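Local coordinates for hypothetical protein (Shewanella oneidensis, PDB 2OTM) that is of unknown function but belongs to the YjgF/chorismate mutase-like family and may act as an endoribonuclease, at residues L37-Q42 and I77-Q82; G54-D59 and G98-H103; A67-A72 and S144-Y149; E108-L113 and R132-N137. All coordinates share one frame; numbering follows the deposited sequence.

Interaction 1: residues L37-Q42 and I77-Q82; sequences LMTSGQ and IAQLKQ
Leu37, Thr39 and Gln42 face Gln79 and Leu80 where helix 62-84 lies on the mixed sheet of the YjgF/chorismate mutase-like fold, here against strand 36-39. The axes of the two short pieces, 9.4 Å apart, run at 138° to each other, so the helix passes slanted and roughly antiparallel to the strand. The close-packed part is aliphatic. CD2 of Leu80 is the common point of contact: it sits 3.9 Å from CD2 of Leu37 and 3.8 Å from CG2 of Thr39, the Thr39 and Leu80 side chains meeting almost at right angles. Thr39 can offer this methyl to the helix because its hydroxyl is turned between the backbone N and the carbonyl carbon (chi1 73°), where OG1 bonds to Ser40 O and to the backbone of Leu150 on the next strand. Toward Gln42 the packing gives way to a looser, hydrated corner, still buried. The amide planes of Gln42 and Gln79 stand 77° apart, and NE2 of Gln42 makes weak bonds to OE1 of Gln79 and to Ser40 O. A water does better, donating to OE1 of Gln79 across 2.6 Å.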
loop_
_atom_site.group_PDB
_atom_site.type_symbol
_atom_site.label_atom_id
_atom_site.label_comp_id
_atom_site.label_asym_id
_atom_site.label_seq_id
_atom_site.Cartn_x
_atom_site.Cartn_y
_atom_site.Cartn_z
ATOM N N LEU B 37 -14.032 4.176 4.665
ATOM C CA LEU B 37 -14.519 3.243 3.672
ATOM C C LEU B 37 -13.408 3.047 2.644
ATOM O O LEU B 37 -12.872 4.031 2.130
ATOM C CB LEU B 37 -15.753 3.845 3.008
ATOM C CG LEU B 37 -16.368 3.209 1.759
ATOM C CD1 LEU B 37 -16.857 1.836 2.020
ATOM C CD2 LEU B 37 -17.528 4.078 1.309
HETATM N N MSE B 38 -13.047 1.798 2.366
HETATM C CA MSE B 38 -11.962 1.530 1.440
HETATM C C MSE B 38 -12.374 0.466 0.447
HETATM O O MSE B 38 -12.967 -0.541 0.815
HETATM C CB MSE B 38 -10.721 1.125 2.199
HETATM C CG MSE B 38 -10.886 -0.082 3.062
HETATM SE SE MSE B 38 -9.477 -0.137 4.352
HETATM C CE MSE B 38 -9.942 1.322 5.436
ATOM N N THR B 39 -12.057 0.688 -0.824
ATOM C CA THR B 39 -12.381 -0.298 -1.853
ATOM C C THR B 39 -11.267 -1.352 -1.978
ATOM O O THR B 39 -10.132 -1.146 -1.547
ATOM C CB THR B 39 -12.613 0.367 -3.217
ATOM O OG1 THR B 39 -11.354 0.806 -3.772
ATOM C CG2 THR B 39 -13.559 1.533 -3.064
ATOM N N SER B 40 -11.617 -2.487 -2.580
ATOM C CA SER B 40 -10.650 -3.403 -3.147
ATOM C C SER B 40 -10.323 -2.861 -4.544
ATOM O O SER B 40 -10.708 -1.749 -4.891
ATOM C CB SER B 40 -11.208 -4.815 -3.194
ATOM O OG SER B 40 -11.372 -5.316 -1.875
ATOM N N GLY B 41 -9.552 -3.603 -5.321
ATOM C CA GLY B 41 -9.026 -3.068 -6.580
ATOM C C GLY B 41 -10.087 -2.896 -7.638
ATOM O O GLY B 41 -10.907 -3.787 -7.852
ATOM N N GLN B 42 -10.039 -1.757 -8.331
ATOM C CA GLN B 42 -11.019 -1.387 -9.341
ATOM C C GLN B 42 -10.337 -1.243 -10.695
ATOM O O GLN B 42 -9.277 -0.676 -10.783
ATOM C CB GLN B 42 -11.678 -0.060 -8.980
ATOM C CG GLN B 42 -12.312 -0.069 -7.624
ATOM C CD GLN B 42 -13.593 -0.868 -7.581
ATOM O OE1 GLN B 42 -14.410 -0.798 -8.487
ATOM N NE2 GLN B 42 -13.774 -1.634 -6.505
ATOM N N ILE B 77 -15.746 4.880 -8.239
ATOM C CA ILE B 77 -16.846 5.781 -7.793
ATOM C C ILE B 77 -18.172 5.031 -7.802
ATOM O O ILE B 77 -18.992 5.187 -6.899
ATOM C CB ILE B 77 -16.904 7.048 -8.667
ATOM C CG1 ILE B 77 -15.617 7.873 -8.445
ATOM C CG2 ILE B 77 -18.140 7.900 -8.335
ATOM C CD1 ILE B 77 -15.397 9.061 -9.435
ATOM N N ALA B 78 -18.376 4.172 -8.802
ATOM C CA ALA B 78 -19.555 3.315 -8.822
ATOM C C ALA B 78 -19.587 2.440 -7.563
ATOM O O ALA B 78 -20.645 2.243 -6.944
ATOM C CB ALA B 78 -19.616 2.477 -10.123
ATOM N N GLN B 79 -18.430 1.948 -7.153
ATOM C CA GLN B 79 -18.350 1.099 -5.976
ATOM C C GLN B 79 -18.735 1.898 -4.730
ATOM O O GLN B 79 -19.457 1.409 -3.870
ATOM C CB GLN B 79 -16.915 0.576 -5.830
ATOM C CG GLN B 79 -16.715 -0.392 -4.672
ATOM C CD GLN B 79 -17.475 -1.648 -4.908
ATOM O OE1 GLN B 79 -17.054 -2.474 -5.709
ATOM N NE2 GLN B 79 -18.625 -1.791 -4.244
ATOM N N LEU B 80 -18.254 3.134 -4.655
ATOM C CA LEU B 80 -18.535 3.999 -3.509
ATOM C C LEU B 80 -20.022 4.319 -3.467
ATOM O O LEU B 80 -20.620 4.337 -2.387
ATOM C CB LEU B 80 -17.724 5.295 -3.581
ATOM C CG LEU B 80 -16.202 5.169 -3.448
ATOM C CD1 LEU B 80 -15.583 6.536 -3.594
ATOM C CD2 LEU B 80 -15.809 4.504 -2.122
ATOM N N LYS B 81 -20.611 4.569 -4.630
ATOM C CA LYS B 81 -22.038 4.887 -4.676
ATOM C C LYS B 81 -22.894 3.721 -4.202
ATOM O O LYS B 81 -23.937 3.910 -3.554
ATOM C CB LYS B 81 -22.485 5.268 -6.086
ATOM C CG LYS B 81 -23.994 5.616 -6.138
ATOM C CD LYS B 81 -24.313 6.695 -7.126
ATOM C CE LYS B 81 -25.834 6.901 -7.260
ATOM N NZ LYS B 81 -26.435 7.780 -6.198
ATOM N N GLN B 82 -22.466 2.511 -4.549
ATOM C CA GLN B 82 -23.156 1.321 -4.080
ATOM C C GLN B 82 -23.079 1.198 -2.571
ATOM O O GLN B 82 -24.059 0.847 -1.928
ATOM C CB GLN B 82 -22.581 0.077 -4.738
ATOM C CG GLN B 82 -23.439 -1.156 -4.576
ATOM C CD GLN B 82 -22.670 -2.416 -4.934
ATOM O OE1 GLN B 82 -23.012 -3.104 -5.890
ATOM N NE2 GLN B 82 -21.596 -2.695 -4.193
HETATM O O HOH W 1 -15.938 -4.246 -7.314
#

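Interaction 2: residues G54-D59 and G98-H103; sequences GQLGAD and GVLNVH. With NA (sodium ion), chain H.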
loop_
_atom_site.group_PDB
_atom_site.type_symbol
_atom_site.label_atom_id
_atom_site.label_comp_id
_atom_site.label_asym_id
_atom_site.label_seq_id
_atom_site.Cartn_x
_atom_site.Cartn_y
_atom_site.Cartn_z
ATOM N N GLY B 54 -2.430 -4.600 -20.869
ATOM C CA GLY B 54 -1.094 -4.488 -21.360
ATOM C C GLY B 54 -0.294 -3.543 -20.482
ATOM O O GLY B 54 -0.604 -3.368 -19.321
ATOM N N GLN B 55 0.715 -2.912 -21.077
ATOM C CA GLN B 55 1.723 -2.192 -20.336
ATOM C C GLN B 55 1.912 -0.782 -20.893
ATOM O O GLN B 55 2.006 -0.587 -22.117
ATOM C CB GLN B 55 3.019 -2.952 -20.486
ATOM C CG GLN B 55 4.175 -2.418 -19.694
ATOM C CD GLN B 55 5.381 -3.326 -19.834
ATOM O OE1 GLN B 55 5.986 -3.386 -20.885
ATOM N NE2 GLN B 55 5.715 -4.033 -18.796
ATOM N N LEU B 56 2.014 0.186 -19.994
ATOM C CA LEU B 56 2.265 1.585 -20.375
ATOM C C LEU B 56 3.621 1.744 -21.021
ATOM O O LEU B 56 4.640 1.275 -20.502
ATOM C CB LEU B 56 2.221 2.480 -19.134
ATOM C CG LEU B 56 1.976 3.947 -19.403
ATOM C CD1 LEU B 56 0.541 4.101 -19.956
ATOM C CD2 LEU B 56 2.226 4.780 -18.104
ATOM N N GLY B 57 3.655 2.408 -22.169
ATOM C CA GLY B 57 4.883 2.597 -22.898
ATOM C C GLY B 57 5.193 1.515 -23.913
ATOM O O GLY B 57 6.027 1.711 -24.801
ATOM N N ALA B 58 4.550 0.360 -23.785
ATOM C CA ALA B 58 4.721 -0.727 -24.740
ATOM C C ALA B 58 3.439 -0.923 -25.588
ATOM O O ALA B 58 3.483 -0.913 -26.825
ATOM C CB ALA B 58 5.110 -2.049 -23.975
ATOM N N ASP B 59 2.310 -1.102 -24.910
ATOM C CA ASP B 59 1.032 -1.326 -25.537
ATOM C C ASP B 59 0.153 -0.089 -25.532
ATOM O O ASP B 59 -0.746 0.020 -26.385
ATOM C CB ASP B 59 0.277 -2.443 -24.801
ATOM C CG ASP B 59 1.086 -3.701 -24.693
ATOM O OD1 ASP B 59 1.468 -4.229 -25.754
ATOM O OD2 ASP B 59 1.390 -4.116 -23.555
ATOM N N GLY B 98 -2.882 3.786 -6.665
ATOM C CA GLY B 98 -2.943 3.256 -8.020
ATOM C C GLY B 98 -1.737 2.427 -8.380
ATOM O O GLY B 98 -0.621 2.763 -7.986
ATOM N N VAL B 99 -1.973 1.368 -9.149
ATOM C CA VAL B 99 -0.954 0.483 -9.663
ATOM C C VAL B 99 -1.063 0.461 -11.180
ATOM O O VAL B 99 -2.184 0.343 -11.727
ATOM C CB VAL B 99 -1.151 -0.991 -9.201
ATOM C CG1 VAL B 99 0.058 -1.814 -9.560
ATOM C CG2 VAL B 99 -1.435 -1.093 -7.699
ATOM N N LEU B 100 0.081 0.540 -11.838
ATOM C CA LEU B 100 0.173 0.426 -13.291
ATOM C C LEU B 100 1.214 -0.571 -13.689
ATOM O O LEU B 100 2.221 -0.721 -13.010
ATOM C CB LEU B 100 0.515 1.784 -13.930
ATOM C CG LEU B 100 -0.570 2.872 -13.783
ATOM C CD1 LEU B 100 -0.258 3.833 -12.663
ATOM C CD2 LEU B 100 -0.770 3.644 -15.067
ATOM N N ASN B 101 1.010 -1.216 -14.835
ATOM C CA ASN B 101 2.078 -1.999 -15.456
ATOM C C ASN B 101 2.770 -1.078 -16.454
ATOM O O ASN B 101 2.107 -0.569 -17.367
ATOM C CB ASN B 101 1.512 -3.221 -16.186
ATOM C CG ASN B 101 2.603 -4.144 -16.691
ATOM O OD1 ASN B 101 3.805 -3.843 -16.566
ATOM N ND2 ASN B 101 2.202 -5.258 -17.272
ATOM N N VAL B 102 4.083 -0.834 -16.243
ATOM C CA VAL B 102 4.815 0.215 -16.966
ATOM C C VAL B 102 6.117 -0.378 -17.513
ATOM O O VAL B 102 6.856 -1.067 -16.814
ATOM C CB VAL B 102 5.101 1.453 -16.034
ATOM C CG1 VAL B 102 5.807 2.579 -16.791
ATOM C CG2 VAL B 102 3.797 1.968 -15.432
ATOM N N HIS B 103 6.370 -0.112 -18.790
ATOM C CA HIS B 103 7.609 -0.525 -19.431
ATOM C C HIS B 103 8.788 0.346 -18.953
ATOM O O HIS B 103 8.616 1.505 -18.661
ATOM C CB HIS B 103 7.447 -0.353 -20.920
ATOM C CG HIS B 103 8.566 -0.943 -21.695
ATOM N ND1 HIS B 103 9.620 -0.192 -22.154
ATOM C CD2 HIS B 103 8.822 -2.224 -22.046
ATOM C CE1 HIS B 103 10.465 -0.981 -22.794
ATOM N NE2 HIS B 103 10.006 -2.220 -22.745
HETATM NA NA NA H . -1.300 0.235 -28.620
HETATM O O HOH W 2 -2.318 -1.914 -27.646
#
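Leu56 and Val102 form a single parallel bridge, their CA atoms 4.5 Å apart. Leu56 uses both of its backbone polar groups: its N donates to Asn101 O at 2.7 Å, and its O accepts from His103 N at 2.8 Å, both bonds nearly straight. On the loop side, Gln55 O takes two donors, the N atoms of Ala58 and Asp59, while OD2 of Asp59 accepts from Gln55 N, closing a compact turn. Gly54 and Gly57 adopt backbone angles at which a CB would collide with the preceding carbonyl. The bridge lets the irregular stretch leading into helix 62-84 run alongside the chain just beyond the end of strand 92-100, so the central sheet of this YjgF-like fold is followed by a short extension of strand-like pairing. Gln55 lies across it, extended, with CG anti to the backbone N (chi1 -175°). Its NE2 reaches OD1 of Asn101 at 2.9 Å; the acceptor lies in the Gln55 amide plane, but the donor stands above the Asn101 carbonyl plane, the two amides being 87° apart. OE1 of Gln55 meets the edge of the His103 ring, 3.3 Å from CD2, while ND1 of that ring bonds to Ser105. With an alanine here, OD1 of Asn101 would probably lose this donor and the His103 edge its polar neighbour. Beyond the turn, a sodium ion is bound by Asp59 O at 2.3 Å and by a water.

Interaction 3: residues A67-A72 and S144-Y149; sequences AACRLA and SLCLVY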
loop_
_atom_site.group_PDB
_atom_site.type_symbol
_atom_site.label_atom_id
_atom_site.label_comp_id
_atom_site.label_asym_id
_atom_site.label_seq_id
_atom_site.Cartn_x
_atom_site.Cartn_y
_atom_site.Cartn_z
ATOM N N ALA B 67 -6.512 7.852 -19.640
ATOM C CA ALA B 67 -7.904 7.429 -19.909
ATOM C C ALA B 67 -8.230 6.161 -19.120
ATOM O O ALA B 67 -9.349 6.020 -18.560
ATOM C CB ALA B 67 -8.084 7.216 -21.401
ATOM N N ALA B 68 -7.246 5.250 -19.025
ATOM C CA ALA B 68 -7.456 4.016 -18.287
ATOM C C ALA B 68 -7.652 4.258 -16.800
ATOM O O ALA B 68 -8.540 3.691 -16.185
ATOM C CB ALA B 68 -6.288 3.077 -18.491
ATOM N N CYS B 69 -6.834 5.120 -16.220
ATOM C CA CYS B 69 -6.966 5.418 -14.792
ATOM C C CYS B 69 -8.230 6.180 -14.488
ATOM O O CYS B 69 -8.822 6.028 -13.398
ATOM C CB CYS B 69 -5.768 6.183 -14.303
ATOM S SG CYS B 69 -4.241 5.181 -14.314
ATOM N N ARG B 70 -8.646 7.004 -15.440
ATOM C CA ARG B 70 -9.934 7.700 -15.334
ATOM C C ARG B 70 -11.078 6.676 -15.308
ATOM O O ARG B 70 -11.989 6.774 -14.475
ATOM C CB ARG B 70 -10.080 8.702 -16.485
ATOM C CG ARG B 70 -11.355 9.535 -16.491
ATOM C CD ARG B 70 -11.350 10.523 -17.675
ATOM N NE ARG B 70 -12.643 11.224 -17.843
ATOM C CZ ARG B 70 -12.984 12.382 -17.263
ATOM N NH1 ARG B 70 -12.164 13.016 -16.448
ATOM N NH2 ARG B 70 -14.170 12.913 -17.497
ATOM N N LEU B 71 -11.053 5.698 -16.209
ATOM C CA LEU B 71 -12.116 4.703 -16.282
ATOM C C LEU B 71 -12.129 3.800 -15.038
ATOM O O LEU B 71 -13.198 3.484 -14.505
ATOM C CB LEU B 71 -11.993 3.872 -17.555
ATOM C CG LEU B 71 -13.086 2.873 -17.876
ATOM C CD1 LEU B 71 -14.504 3.490 -17.843
ATOM C CD2 LEU B 71 -12.750 2.183 -19.212
ATOM N N ALA B 72 -10.957 3.368 -14.580
ATOM C CA ALA B 72 -10.875 2.594 -13.319
ATOM C C ALA B 72 -11.443 3.377 -12.137
ATOM O O ALA B 72 -12.108 2.818 -11.244
ATOM C CB ALA B 72 -9.401 2.192 -13.051
ATOM N N SER B 144 -4.565 -6.371 -16.637
ATOM C CA SER B 144 -5.018 -4.999 -16.660
ATOM C C SER B 144 -3.852 -4.023 -16.734
ATOM O O SER B 144 -2.799 -4.230 -16.150
ATOM C CB SER B 144 -5.852 -4.692 -15.420
ATOM O OG SER B 144 -6.476 -3.407 -15.493
ATOM N N LEU B 145 -4.034 -2.921 -17.447
ATOM C CA LEU B 145 -3.028 -1.867 -17.440
ATOM C C LEU B 145 -2.926 -1.207 -16.067
ATOM O O LEU B 145 -1.847 -0.779 -15.659
ATOM C CB LEU B 145 -3.358 -0.828 -18.486
ATOM C CG LEU B 145 -2.507 0.426 -18.517
ATOM C CD1 LEU B 145 -1.060 0.067 -18.878
ATOM C CD2 LEU B 145 -3.152 1.309 -19.542
ATOM N N CYS B 146 -4.045 -1.137 -15.348
ATOM C CA CYS B 146 -4.045 -0.445 -14.087
ATOM C C CYS B 146 -5.067 -0.970 -13.105
ATOM O O CYS B 146 -6.008 -1.691 -13.464
ATOM C CB CYS B 146 -4.282 1.052 -14.305
ATOM S SG CYS B 146 -5.936 1.501 -14.936
ATOM N N LEU B 147 -4.853 -0.588 -11.861
ATOM C CA LEU B 147 -5.776 -0.887 -10.780
ATOM C C LEU B 147 -5.844 0.333 -9.870
ATOM O O LEU B 147 -4.797 0.925 -9.523
ATOM C CB LEU B 147 -5.220 -2.111 -10.055
ATOM C CG LEU B 147 -5.968 -3.140 -9.244
ATOM C CD1 LEU B 147 -7.168 -3.726 -9.955
ATOM C CD2 LEU B 147 -4.931 -4.233 -8.902
ATOM N N VAL B 148 -7.047 0.671 -9.408
ATOM C CA VAL B 148 -7.248 1.841 -8.574
ATOM C C VAL B 148 -7.963 1.427 -7.292
ATOM O O VAL B 148 -8.869 0.583 -7.317
ATOM C CB VAL B 148 -8.068 2.931 -9.366
ATOM C CG1 VAL B 148 -8.648 3.967 -8.455
ATOM C CG2 VAL B 148 -7.168 3.563 -10.457
ATOM N N TYR B 149 -7.537 2.025 -6.177
ATOM C CA TYR B 149 -8.143 1.850 -4.875
ATOM C C TYR B 149 -8.438 3.234 -4.308
ATOM O O TYR B 149 -7.587 4.121 -4.341
ATOM C CB TYR B 149 -7.180 1.158 -3.908
ATOM C CG TYR B 149 -6.769 -0.227 -4.306
ATOM C CD1 TYR B 149 -5.801 -0.446 -5.280
ATOM C CD2 TYR B 149 -7.299 -1.327 -3.658
ATOM C CE1 TYR B 149 -5.420 -1.744 -5.636
ATOM C CE2 TYR B 149 -6.935 -2.641 -4.010
ATOM C CZ TYR B 149 -5.991 -2.833 -5.008
ATOM O OH TYR B 149 -5.623 -4.120 -5.315
#
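The flat group that matters here is the peptide linking Ala68 to Cys69, with SG of Cys146 seated over one of its faces, 3.7 Å from Ala68 C and 3.6 Å from Ala68 O. One residue further along the helix, CG2 of Val148 comes loosely up to Cys69 O. The sulfur reaches its seat because it is turned between the backbone N and carbonyl carbon of Cys146 (chi1 67°), which directs it at the helix. There it is ringed by small groups: the CB atoms of Ala68 and Ala72, and SG of Cys69 at 4.1 Å, a van der Waals distance far too long for a disulfide. On one flank CD2 of Leu145 touches CB of Ala68 at 3.8 Å; on the other, CG2 of Val148 rests 3.7 Å from CB of Ala72. With alanines at these two helix positions, the backbone can come close, the axes of the short pieces approaching to 8.0 Å at 41°. Just before the strand, Ser144 OG donates to Cys146 O. Tyr52 and Leu100 add to the surrounding apolar packing. The result is the buried helix-on-sheet core of the YjgF/chorismate mutase-like fold, helix 62-84 lying on central strand 146-153.

Interaction 4: residues E108-L113 and R132-N137; sequences EHPKAL and RMIWTN. With ACT (acetate ion), chain I.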
loop_
_atom_site.group_PDB
_atom_site.type_symbol
_atom_site.label_atom_id
_atom_site.label_comp_id
_atom_site.label_asym_id
_atom_site.label_seq_id
_atom_site.Cartn_x
_atom_site.Cartn_y
_atom_site.Cartn_z
ATOM N N GLU B 108 6.523 8.213 -17.110
ATOM C CA GLU B 108 5.455 9.202 -17.086
ATOM C C GLU B 108 4.195 8.644 -16.524
ATOM O O GLU B 108 3.138 9.214 -16.723
ATOM C CB GLU B 108 5.148 9.743 -18.494
ATOM C CG GLU B 108 6.287 10.461 -19.131
ATOM C CD GLU B 108 6.772 11.649 -18.329
ATOM O OE1 GLU B 108 5.937 12.348 -17.705
ATOM O OE2 GLU B 108 8.004 11.880 -18.321
ATOM N N HIS B 109 4.292 7.570 -15.746
ATOM C CA HIS B 109 3.114 7.004 -15.127
ATOM C C HIS B 109 2.433 7.921 -14.149
ATOM O O HIS B 109 1.243 7.828 -13.973
ATOM C CB HIS B 109 3.376 5.585 -14.540
ATOM C CG HIS B 109 4.524 5.497 -13.580
ATOM N ND1 HIS B 109 5.825 5.765 -13.947
ATOM C CD2 HIS B 109 4.562 5.156 -12.273
ATOM C CE1 HIS B 109 6.612 5.620 -12.897
ATOM N NE2 HIS B 109 5.862 5.257 -11.869
ATOM N N PRO B 110 3.174 8.819 -13.464
ATOM C CA PRO B 110 2.378 9.754 -12.667
ATOM C C PRO B 110 1.359 10.552 -13.489
ATOM O O PRO B 110 0.334 10.919 -12.989
ATOM C CB PRO B 110 3.447 10.679 -12.054
ATOM C CG PRO B 110 4.669 9.787 -12.013
ATOM C CD PRO B 110 4.620 9.020 -13.273
ATOM N N LYS B 111 1.679 10.844 -14.745
ATOM C CA LYS B 111 0.757 11.562 -15.607
ATOM C C LYS B 111 -0.448 10.698 -15.936
ATOM O O LYS B 111 -1.549 11.211 -15.972
ATOM C CB LYS B 111 1.439 11.991 -16.905
ATOM C CG LYS B 111 2.548 12.992 -16.705
ATOM N N ALA B 112 -0.243 9.386 -16.098
ATOM C CA ALA B 112 -1.343 8.450 -16.278
ATOM C C ALA B 112 -2.244 8.418 -15.057
ATOM O O ALA B 112 -3.452 8.508 -15.188
ATOM C CB ALA B 112 -0.835 7.013 -16.599
ATOM N N LEU B 113 -1.657 8.336 -13.866
ATOM C CA LEU B 113 -2.448 8.312 -12.641
ATOM C C LEU B 113 -3.217 9.601 -12.372
ATOM O O LEU B 113 -4.229 9.597 -11.652
ATOM C CB LEU B 113 -1.598 7.908 -11.427
ATOM C CG LEU B 113 -2.405 7.522 -10.179
ATOM C CD1 LEU B 113 -3.415 6.416 -10.424
ATOM C CD2 LEU B 113 -1.498 7.213 -8.993
ATOM N N ARG B 132 -1.869 10.573 -2.383
ATOM C CA ARG B 132 -1.860 9.397 -3.228
ATOM C C ARG B 132 -0.567 8.617 -3.158
ATOM O O ARG B 132 0.491 9.169 -2.759
ATOM C CB ARG B 132 -2.228 9.759 -4.682
ATOM C CG ARG B 132 -1.090 10.012 -5.625
ATOM C CD ARG B 132 -1.641 10.348 -7.016
ATOM N NE ARG B 132 -0.536 10.534 -7.928
ATOM C CZ ARG B 132 -0.606 11.071 -9.139
ATOM N NH1 ARG B 132 -1.752 11.483 -9.650
ATOM N NH2 ARG B 132 0.504 11.167 -9.842
HETATM N N MSE B 133 -0.709 7.326 -3.476
HETATM C CA MSE B 133 0.408 6.396 -3.644
HETATM C C MSE B 133 0.378 5.880 -5.060
HETATM O O MSE B 133 -0.684 5.713 -5.683
HETATM C CB MSE B 133 0.289 5.199 -2.680
HETATM C CG MSE B 133 0.150 5.558 -1.234
HETATM SE SE MSE B 133 0.397 3.942 -0.085
HETATM C CE MSE B 133 2.297 3.675 -0.160
ATOM N N ILE B 134 1.558 5.592 -5.592
ATOM C CA ILE B 134 1.631 5.063 -6.935
ATOM C C ILE B 134 2.641 3.919 -6.927
ATOM O O ILE B 134 3.672 3.997 -6.244
ATOM C CB ILE B 134 2.066 6.148 -7.947
ATOM C CG1 ILE B 134 1.900 5.612 -9.355
ATOM C CG2 ILE B 134 3.553 6.565 -7.678
ATOM C CD1 ILE B 134 1.895 6.701 -10.467
ATOM N N TRP B 135 2.307 2.838 -7.639
ATOM C CA TRP B 135 3.232 1.704 -7.797
ATOM C C TRP B 135 3.223 1.235 -9.247
ATOM O O TRP B 135 2.254 1.443 -9.955
ATOM C CB TRP B 135 2.812 0.473 -6.969
ATOM C CG TRP B 135 2.747 0.627 -5.473
ATOM C CD1 TRP B 135 3.761 0.545 -4.561
ATOM C CD2 TRP B 135 1.564 0.874 -4.736
ATOM N NE1 TRP B 135 3.269 0.705 -3.271
ATOM C CE2 TRP B 135 1.920 0.921 -3.359
ATOM C CE3 TRP B 135 0.238 1.064 -5.106
ATOM C CZ2 TRP B 135 0.986 1.108 -2.369
ATOM C CZ3 TRP B 135 -0.691 1.258 -4.123
ATOM C CH2 TRP B 135 -0.312 1.289 -2.761
ATOM N N THR B 136 4.338 0.631 -9.667
ATOM C CA THR B 136 4.342 -0.140 -10.857
ATOM C C THR B 136 4.557 -1.586 -10.469
ATOM O O THR B 136 5.412 -1.901 -9.616
ATOM C CB THR B 136 5.418 0.324 -11.873
ATOM O OG1 THR B 136 6.711 0.226 -11.276
ATOM C CG2 THR B 136 5.152 1.782 -12.285
ATOM N N ASN B 137 3.835 -2.479 -11.126
ATOM C CA ASN B 137 4.019 -3.914 -10.898
ATOM C C ASN B 137 4.162 -4.613 -12.235
ATOM O O ASN B 137 3.540 -4.193 -13.228
ATOM C CB ASN B 137 2.792 -4.537 -10.224
ATOM C CG ASN B 137 2.603 -4.171 -8.748
ATOM O OD1 ASN B 137 1.599 -4.611 -8.173
ATOM N ND2 ASN B 137 3.516 -3.389 -8.125
HETATM C C ACT I . 3.187 10.255 -7.520
HETATM O O ACT I . 2.168 9.954 -6.810
HETATM O OXT ACT I . 3.001 10.511 -8.744
HETATM C CH3 ACT I . 4.587 10.319 -6.969
#
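Arg132 and Leu113 run alongside each other, pointing opposite ways, CD2 of the leucine lying over one face of the guanidinium, 3.6 Å from NE. At the edge of the same group an acetate ion, probably carried over from crystallisation, is gripped by two nearly straight bonds: Arg132 NE to acetate O at 3.0 Å and Arg132 NH2 to OXT at 2.8 Å. NH2 also donates to Pro110 O at 3.2 Å, more bent (140°) and tilted from the guanidinium plane. Next comes Ile134, whose CD1 is wedged between CD2 of Leu113 and CD2 of His109. Beyond it CG2 of Thr136 makes a CH-pi contact over the His109 ring, 3.7 Å from the centroid; CD of Pro110 lies over the opposite face, so the imidazole is sandwiched. Helix 109-124 and strand 131-136 are the second and third members of a beta-alpha-beta unit that starts with strand 92-100, and alternate residues Arg132, Ile134 and Thr136 turn toward the helix. The chain of Arg132 runs extended from CG to NE, which carries the guanidinium to the helix, and there, one shell out, NH1 is held by a salt bridge with Asp114 and a hydrogen bond with Ser117. With a leucine in its place, Asp114 would probably be left without its charged mate and Pro110 O without this donor. Thr136 is tied at its other branch, OG1 bonding to Val139 O of the third subunit, while Tyr27 of that subunit packs on Arg132.

Overall arrangement
Interactions 1 and 3 belong to the same helix, 62-84, laid over neighbouring strands 36-39 and 146-153, and they touch through the probable Gln42 N to Val148 O bond. Interaction 3 lies nearest the chain's centre and is packed from small apolar groups and cysteine sulfurs, whereas interaction 1 ends in hydrated amides. Interaction 4 repeats the helix-on-sheet theme with helix 109-124, adding a charged arginine beside the third subunit; its Ala112 and Leu113 meet Cys69 of interaction 3. Interaction 2 is the partly exposed one, its centre about 16 Å from that of the chain, and relies on backbone bonds and one amide-to-amide bond. Its strand 92-100 sits between those of interactions 3 and 4, joined to both by probable hydrogen bonds.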